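Local structure of tyrosine--tRNA ligase (Aeropyrum pernix, 2CYA) at residues R92-I97 against E356-K361; P275-A280 against E310-D315. The protein probably catalyses the attachment of tyrosine to its cognate tRNA, first activating the amino acid with ATP and then transferring it to the acceptor end. All blocks are in the same frame, centred on the assembly; numbering follows the deposited sequence.

How the contacts relate
Both contacts are helix-helix packings within one chain of this class I synthetase, and neither is touched by the other subunit of the homodimer. Contact 1 joins helix 88-104, which follows strand 68-73 and precedes strand 113-116 of the mainly parallel nucleotide-binding sheet in sequence, to the C-terminal helix 349-360. Contact 2 pairs helices 275-284 and 309-317, and both of its segments fall within the 258 residues separating those of contact 1. The centres are 33 Å apart and the nearest atoms about 18 Å, so the two do not touch. Helix 323-346 packs against contact 2 and precedes helix 349-360 in sequence; the chain thus returns from contact 2 to the catalytic core at contact 1.

Contact 1: R92-I97 against E356-K361; sequences RAAARI and EAIEGK
Helices 92-97 and 356-360 cross steeply, 132° between their N-to-C directions, closer to antiparallel than parallel, and their axes come no closer than 10.1 Å. Ala-94 and Ile-358 are nearest, their CA atoms 7.3 Å apart. This is an apolar helix-helix packing in which one isoleucine does most of the touching, fastening the C-terminal helix to helix 88-104 of the Rossmann-type catalytic fold. Ile-358 supplies well over half of the 124 Å² buried, and its methyl CD1 makes every close touch. CG1 sits beside the backbone N (chi1 -66°), opposite the carbonyl carbon, and the extended chain (chi2 -179°) carries CD1 to the neighbouring helix. CD1 of Ile-358 meets CB of Ala-93 at 4.1 Å and CB of Ala-94 at 3.8 Å; these short side chains let the methyl reach the backbone. Ile-97, one turn after Ala-93, meets Ile-358 tip to tip, CD1 to CD1 at 3.9 Å. Side chain to side chain, Ala-94 is about 6 Å from Trp-52 and Ile-358 about 7 Å from Lys-241 of the KMSKS motif, both probable ATP ligands. CD1 of Ile-358 comes closest to the backbone N of Ala-94, at 3.5 Å.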
ATOM      1  N   ARG A  92      -8.433   0.128  19.780  1.00 35.54           N
ATOM      2  CA  ARG A  92      -9.540   1.076  19.818  1.00 37.49           C
ATOM      3  C   ARG A  92      -9.780   1.508  21.255  1.00 36.59           C
ATOM      4  O   ARG A  92     -10.076   2.671  21.522  1.00 35.69           O
ATOM      5  CB  ARG A  92     -10.825   0.437  19.285  1.00 39.37           C
ATOM      6  CG  ARG A  92     -11.479   1.210  18.136  1.00 44.02           C
ATOM      7  CD  ARG A  92     -11.317   0.480  16.811  1.00 42.92           C
ATOM      8  NE  ARG A  92     -11.824  -0.892  16.912  1.00 46.12           N
ATOM      9  CZ  ARG A  92     -11.779  -1.794  15.932  1.00 44.06           C
ATOM     10  NH1 ARG A  92     -11.246  -1.475  14.753  1.00 38.82           N
ATOM     11  NH2 ARG A  92     -12.262  -3.016  16.142  1.00 40.62           N
ATOM     12  N   ALA A  93      -9.655   0.550  22.169  1.00 34.93           N
ATOM     13  CA  ALA A  93      -9.865   0.808  23.581  1.00 35.38           C
ATOM     14  C   ALA A  93      -8.821   1.789  24.083  1.00 34.43           C
ATOM     15  O   ALA A  93      -9.137   2.664  24.870  1.00 33.92           O
ATOM     16  CB  ALA A  93      -9.793  -0.485  24.368  1.00 35.81           C
ATOM     17  N   ALA A  94      -7.581   1.646  23.618  1.00 32.72           N
ATOM     18  CA  ALA A  94      -6.523   2.555  24.032  1.00 33.46           C
ATOM     19  C   ALA A  94      -6.852   3.976  23.555  1.00 33.48           C
ATOM     20  O   ALA A  94      -6.545   4.948  24.243  1.00 34.11           O
ATOM     21  CB  ALA A  94      -5.152   2.092  23.476  1.00 32.00           C
ATOM     22  N   ALA A  95      -7.496   4.086  22.391  1.00 34.46           N
ATOM     23  CA  ALA A  95      -7.886   5.390  21.831  1.00 34.30           C
ATOM     24  C   ALA A  95      -9.024   6.037  22.636  1.00 33.88           C
ATOM     25  O   ALA A  95      -9.054   7.264  22.812  1.00 32.89           O
ATOM     26  CB  ALA A  95      -8.306   5.237  20.360  1.00 34.27           C
ATOM     27  N   ARG A  96      -9.969   5.231  23.116  1.00 33.47           N
ATOM     28  CA  ARG A  96     -11.063   5.794  23.915  1.00 33.72           C
ATOM     29  C   ARG A  96     -10.478   6.362  25.215  1.00 31.94           C
ATOM     30  O   ARG A  96     -10.926   7.381  25.716  1.00 31.01           O
ATOM     31  CB  ARG A  96     -12.106   4.737  24.260  1.00 35.47           C
ATOM     32  CG  ARG A  96     -12.837   4.168  23.067  1.00 39.97           C
ATOM     33  CD  ARG A  96     -14.156   3.547  23.527  1.00 42.30           C
ATOM     34  NE  ARG A  96     -13.947   2.379  24.378  1.00 43.68           N
ATOM     35  CZ  ARG A  96     -13.604   1.176  23.925  1.00 44.86           C
ATOM     36  NH1 ARG A  96     -13.432   0.972  22.617  1.00 43.55           N
ATOM     37  NH2 ARG A  96     -13.426   0.176  24.785  1.00 44.48           N
ATOM     38  N   ILE A  97      -9.462   5.702  25.748  1.00 30.05           N
ATOM     39  CA  ILE A  97      -8.831   6.177  26.968  1.00 30.31           C
ATOM     40  C   ILE A  97      -8.089   7.492  26.698  1.00 28.71           C
ATOM     41  O   ILE A  97      -8.164   8.433  27.488  1.00 30.22           O
ATOM     42  CB  ILE A  97      -7.879   5.108  27.527  1.00 31.10           C
ATOM     43  CG1 ILE A  97      -8.709   3.906  27.997  1.00 33.53           C
ATOM     44  CG2 ILE A  97      -7.075   5.665  28.705  1.00 31.36           C
ATOM     45  CD1 ILE A  97      -7.890   2.728  28.505  1.00 35.96           C
ATOM     46  N   GLU A 356      -8.262  -2.709  31.798  1.00 45.31           N
ATOM     47  CA  GLU A 356      -7.844  -4.030  32.249  1.00 47.19           C
ATOM     48  C   GLU A 356      -7.648  -4.988  31.066  1.00 45.40           C
ATOM     49  O   GLU A 356      -6.698  -5.769  31.042  1.00 46.54           O
ATOM     50  CB  GLU A 356      -8.858  -4.547  33.292  1.00 50.04           C
ATOM     51  CG  GLU A 356      -9.053  -3.502  34.423  1.00 53.94           C
ATOM     52  CD  GLU A 356      -9.900  -3.960  35.603  1.00 55.63           C
ATOM     53  OE1 GLU A 356     -11.040  -4.430  35.391  1.00 54.74           O
ATOM     54  OE2 GLU A 356      -9.418  -3.821  36.754  1.00 57.47           O
ATOM     55  N   ALA A 357      -8.516  -4.915  30.068  1.00 44.72           N
ATOM     56  CA  ALA A 357      -8.336  -5.772  28.899  1.00 44.79           C
ATOM     57  C   ALA A 357      -6.975  -5.419  28.302  1.00 46.58           C
ATOM     58  O   ALA A 357      -6.165  -6.302  28.006  1.00 47.24           O
ATOM     59  CB  ALA A 357      -9.447  -5.531  27.874  1.00 44.23           C
ATOM     60  N   ILE A 358      -6.708  -4.121  28.153  1.00 47.61           N
ATOM     61  CA  ILE A 358      -5.436  -3.677  27.593  1.00 48.87           C
ATOM     62  C   ILE A 358      -4.232  -4.179  28.386  1.00 51.87           C
ATOM     63  O   ILE A 358      -3.249  -4.647  27.810  1.00 52.04           O
ATOM     64  CB  ILE A 358      -5.339  -2.134  27.527  1.00 48.06           C
ATOM     65  CG1 ILE A 358      -6.361  -1.582  26.535  1.00 46.41           C
ATOM     66  CG2 ILE A 358      -3.925  -1.719  27.121  1.00 45.64           C
ATOM     67  CD1 ILE A 358      -6.309  -0.089  26.398  1.00 44.60           C
ATOM     68  N   GLU A 359      -4.290  -4.066  29.706  1.00 55.24           N
ATOM     69  CA  GLU A 359      -3.168  -4.509  30.519  1.00 59.02           C
ATOM     70  C   GLU A 359      -3.088  -6.038  30.511  1.00 61.50           C
ATOM     71  O   GLU A 359      -2.117  -6.624  30.988  1.00 61.12           O
ATOM     72  CB  GLU A 359      -3.300  -3.957  31.947  1.00 59.39           C
ATOM     73  CG  GLU A 359      -3.368  -2.427  32.000  1.00 59.52           C
ATOM     74  CD  GLU A 359      -3.459  -1.868  33.421  1.00 61.00           C
ATOM     75  OE1 GLU A 359      -4.183  -2.449  34.261  1.00 59.66           O
ATOM     76  OE2 GLU A 359      -2.817  -0.828  33.695  1.00 61.15           O
ATOM     77  N   GLY A 360      -4.109  -6.676  29.945  1.00 64.50           N
ATOM     78  CA  GLY A 360      -4.116  -8.127  29.855  1.00 68.13           C
ATOM     79  C   GLY A 360      -3.061  -8.618  28.871  1.00 71.07           C
ATOM     80  O   GLY A 360      -2.219  -9.455  29.220  1.00 71.02           O
ATOM     81  N   LYS A 361      -3.101  -8.099  27.640  1.00 73.05           N
ATOM     82  CA  LYS A 361      -2.140  -8.484  26.607  1.00 74.97           C
ATOM     83  C   LYS A 361      -0.766  -7.880  26.870  1.00 76.11           C
ATOM     84  O   LYS A 361       0.206  -8.666  26.954  1.00 76.32           O
ATOM     85  CB  LYS A 361      -2.623  -8.063  25.208  1.00 75.11           C
ATOM     86  CG  LYS A 361      -3.598  -9.047  24.554  1.00 76.15           C
ATOM     87  CD  LYS A 361      -3.774  -8.795  23.048  1.00 76.17           C
ATOM     88  CE  LYS A 361      -2.527  -9.140  22.237  1.00 76.57           C
ATOM     89  NZ  LYS A 361      -2.236 -10.608  22.182  1.00 76.29           N
TER

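Contact 2: P275-A280 against E310-D315; sequences PVLEIA and EELERD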
ATOM      1  N   PRO A 275      15.638  13.004  32.511  1.00 42.44           N
ATOM      2  CA  PRO A 275      14.177  12.865  32.387  1.00 41.81           C
ATOM      3  C   PRO A 275      13.400  13.619  33.470  1.00 40.03           C
ATOM      4  O   PRO A 275      12.297  14.115  33.227  1.00 39.38           O
ATOM      5  CB  PRO A 275      13.945  11.356  32.493  1.00 42.29           C
ATOM      6  CG  PRO A 275      15.310  10.746  32.237  1.00 44.87           C
ATOM      7  CD  PRO A 275      16.250  11.720  32.886  1.00 43.37           C
ATOM      8  N   VAL A 276      13.979  13.695  34.664  1.00 37.67           N
ATOM      9  CA  VAL A 276      13.341  14.380  35.773  1.00 37.16           C
ATOM     10  C   VAL A 276      13.191  15.853  35.441  1.00 37.07           C
ATOM     11  O   VAL A 276      12.152  16.460  35.710  1.00 35.80           O
ATOM     12  CB  VAL A 276      14.151  14.213  37.077  1.00 37.77           C
ATOM     13  CG1 VAL A 276      13.419  14.885  38.232  1.00 34.32           C
ATOM     14  CG2 VAL A 276      14.349  12.722  37.366  1.00 35.94           C
ATOM     15  N   LEU A 277      14.227  16.427  34.846  1.00 37.14           N
ATOM     16  CA  LEU A 277      14.171  17.828  34.457  1.00 38.47           C
ATOM     17  C   LEU A 277      13.216  18.008  33.263  1.00 36.20           C
ATOM     18  O   LEU A 277      12.468  18.978  33.209  1.00 37.08           O
ATOM     19  CB  LEU A 277      15.577  18.345  34.110  1.00 40.23           C
ATOM     20  CG  LEU A 277      16.428  18.786  35.302  1.00 42.75           C
ATOM     21  CD1 LEU A 277      17.743  19.393  34.817  1.00 44.38           C
ATOM     22  CD2 LEU A 277      15.654  19.832  36.103  1.00 45.30           C
ATOM     23  N   GLU A 278      13.238  17.072  32.320  1.00 33.79           N
ATOM     24  CA  GLU A 278      12.352  17.143  31.160  1.00 34.96           C
ATOM     25  C   GLU A 278      10.902  17.149  31.632  1.00 33.61           C
ATOM     26  O   GLU A 278      10.084  17.903  31.121  1.00 33.78           O
ATOM     27  CB  GLU A 278      12.562  15.942  30.234  1.00 36.58           C
ATOM     28  CG  GLU A 278      13.961  15.848  29.650  1.00 39.89           C
ATOM     29  CD  GLU A 278      14.143  14.629  28.763  1.00 40.63           C
ATOM     30  OE1 GLU A 278      13.548  13.566  29.051  1.00 40.52           O
ATOM     31  OE2 GLU A 278      14.897  14.731  27.779  1.00 44.50           O
ATOM     32  N   ILE A 279      10.580  16.294  32.600  1.00 31.31           N
ATOM     33  CA  ILE A 279       9.218  16.251  33.119  1.00 29.21           C
ATOM     34  C   ILE A 279       8.865  17.619  33.708  1.00 29.12           C
ATOM     35  O   ILE A 279       7.776  18.155  33.465  1.00 28.54           O
ATOM     36  CB  ILE A 279       9.077  15.174  34.201  1.00 26.71           C
ATOM     37  CG1 ILE A 279       9.147  13.792  33.549  1.00 26.26           C
ATOM     38  CG2 ILE A 279       7.799  15.412  35.025  1.00 27.23           C
ATOM     39  CD1 ILE A 279       9.208  12.646  34.515  1.00 27.20           C
ATOM     40  N   ALA A 280       9.791  18.193  34.468  1.00 28.40           N
ATOM     41  CA  ALA A 280       9.539  19.501  35.082  1.00 30.50           C
ATOM     42  C   ALA A 280       9.307  20.550  34.010  1.00 30.42           C
ATOM     43  O   ALA A 280       8.355  21.327  34.070  1.00 32.28           O
ATOM     44  CB  ALA A 280      10.719  19.916  35.955  1.00 31.06           C
ATOM     45  N   GLU A 310      13.532  27.801  33.774  1.00 55.93           N
ATOM     46  CA  GLU A 310      14.912  28.242  33.614  1.00 59.60           C
ATOM     47  C   GLU A 310      15.551  28.525  34.970  1.00 60.34           C
ATOM     48  O   GLU A 310      16.726  28.224  35.179  1.00 60.97           O
ATOM     49  CB  GLU A 310      14.982  29.484  32.721  1.00 62.23           C
ATOM     50  CG  GLU A 310      16.390  29.776  32.209  1.00 67.59           C
ATOM     51  CD  GLU A 310      17.052  28.554  31.558  1.00 70.84           C
ATOM     52  OE1 GLU A 310      16.486  28.019  30.575  1.00 73.13           O
ATOM     53  OE2 GLU A 310      18.136  28.129  32.029  1.00 70.40           O
ATOM     54  N   GLU A 311      14.780  29.099  35.888  1.00 61.39           N
ATOM     55  CA  GLU A 311      15.294  29.378  37.224  1.00 63.12           C
ATOM     56  C   GLU A 311      15.760  28.057  37.822  1.00 62.91           C
ATOM     57  O   GLU A 311      16.912  27.917  38.233  1.00 63.57           O
ATOM     58  CB  GLU A 311      14.200  29.965  38.113  1.00 65.04           C
ATOM     59  CG  GLU A 311      13.872  31.420  37.853  1.00 68.32           C
ATOM     60  CD  GLU A 311      12.660  31.875  38.647  1.00 70.35           C
ATOM     61  OE1 GLU A 311      12.637  31.657  39.882  1.00 70.75           O
ATOM     62  OE2 GLU A 311      11.732  32.450  38.031  1.00 70.75           O
ATOM     63  N   LEU A 312      14.845  27.092  37.859  1.00 62.09           N
ATOM     64  CA  LEU A 312      15.122  25.769  38.393  1.00 60.75           C
ATOM     65  C   LEU A 312      16.374  25.163  37.770  1.00 61.49           C
ATOM     66  O   LEU A 312      17.207  24.600  38.478  1.00 61.14           O
ATOM     67  CB  LEU A 312      13.920  24.844  38.146  1.00 58.83           C
ATOM     68  CG  LEU A 312      13.968  23.382  38.611  1.00 57.14           C
ATOM     69  CD1 LEU A 312      12.608  22.741  38.405  1.00 55.21           C
ATOM     70  CD2 LEU A 312      15.023  22.612  37.841  1.00 55.61           C
ATOM     71  N   GLU A 313      16.507  25.272  36.448  1.00 62.02           N
ATOM     72  CA  GLU A 313      17.663  24.696  35.766  1.00 62.80           C
ATOM     73  C   GLU A 313      18.985  25.337  36.169  1.00 64.64           C
ATOM     74  O   GLU A 313      19.997  24.650  36.300  1.00 63.95           O
ATOM     75  CB  GLU A 313      17.513  24.777  34.248  1.00 59.82           C
ATOM     76  CG  GLU A 313      17.987  23.505  33.591  1.00 58.83           C
ATOM     77  CD  GLU A 313      18.315  23.667  32.135  1.00 58.90           C
ATOM     78  OE1 GLU A 313      19.356  24.286  31.834  1.00 59.35           O
ATOM     79  OE2 GLU A 313      17.537  23.171  31.293  1.00 58.20           O
ATOM     80  N   ARG A 314      18.979  26.655  36.342  1.00 67.18           N
ATOM     81  CA  ARG A 314      20.190  27.358  36.757  1.00 69.03           C
ATOM     82  C   ARG A 314      20.566  26.828  38.138  1.00 68.58           C
ATOM     83  O   ARG A 314      21.648  26.268  38.322  1.00 69.56           O
ATOM     84  CB  ARG A 314      19.938  28.867  36.804  1.00 70.59           C
ATOM     85  CG  ARG A 314      19.612  29.456  35.443  1.00 72.94           C
ATOM     86  CD  ARG A 314      19.415  30.959  35.515  1.00 76.48           C
ATOM     87  NE  ARG A 314      19.100  31.526  34.207  1.00 78.74           N
ATOM     88  CZ  ARG A 314      18.933  32.825  33.970  1.00 80.68           C
ATOM     89  NH1 ARG A 314      19.052  33.706  34.958  1.00 80.96           N
ATOM     90  NH2 ARG A 314      18.655  33.246  32.741  1.00 81.38           N
ATOM     91  N   ASP A 315      19.658  26.985  39.097  1.00 67.98           N
ATOM     92  CA  ASP A 315      19.877  26.498  40.455  1.00 66.58           C
ATOM     93  C   ASP A 315      20.296  25.028  40.459  1.00 66.19           C
ATOM     94  O   ASP A 315      21.066  24.599  41.321  1.00 66.85           O
ATOM     95  CB  ASP A 315      18.602  26.653  41.282  1.00 66.08           C
ATOM     96  CG  ASP A 315      18.512  27.997  41.967  1.00 66.80           C
ATOM     97  OD1 ASP A 315      18.801  29.021  41.313  1.00 67.65           O
ATOM     98  OD2 ASP A 315      18.139  28.030  43.160  1.00 65.79           O
TER
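Leu-312 of helix 310-315 is the first residue of its segment to meet helix 275-280, in a nearly antiparallel helix pair whose directions differ by 158°. Along the chain, strands 292-293 and 305-306 come between the two helices, in the part after the KMSKS motif and away from the substrate sites, which in relatives forms the helical, anticodon-recognising C-terminal domain. The segment axes approach to 11.0 Å; no hydrogen bond joins the segments, and the contacts are between carbon atoms. With chi1 180°, CG of Leu-312 is carried away from its backbone N toward helix 275-280, and the fork at CG then sends CD1 to Ala-280 and CD2 to Leu-277. CD1 of Leu-312 touches CB of Ala-280 at 4.2 Å. CD2 of Leu-312 and CD2 of Leu-277 are 3.3 Å apart, closer than normal van der Waals contact, where the two side chains cross at a slant. Leu-326 of helix 323-346 packs against both leucines, extending the apolar cluster to a third helix. Glu-313 follows, its CA 7.8 Å from that of Leu-277, the nearest such pair. CG of Glu-313 lies 4.3 Å from CD1 of Leu-277, while its carboxylate OE2 is hydrogen-bonded to OH of Tyr-309.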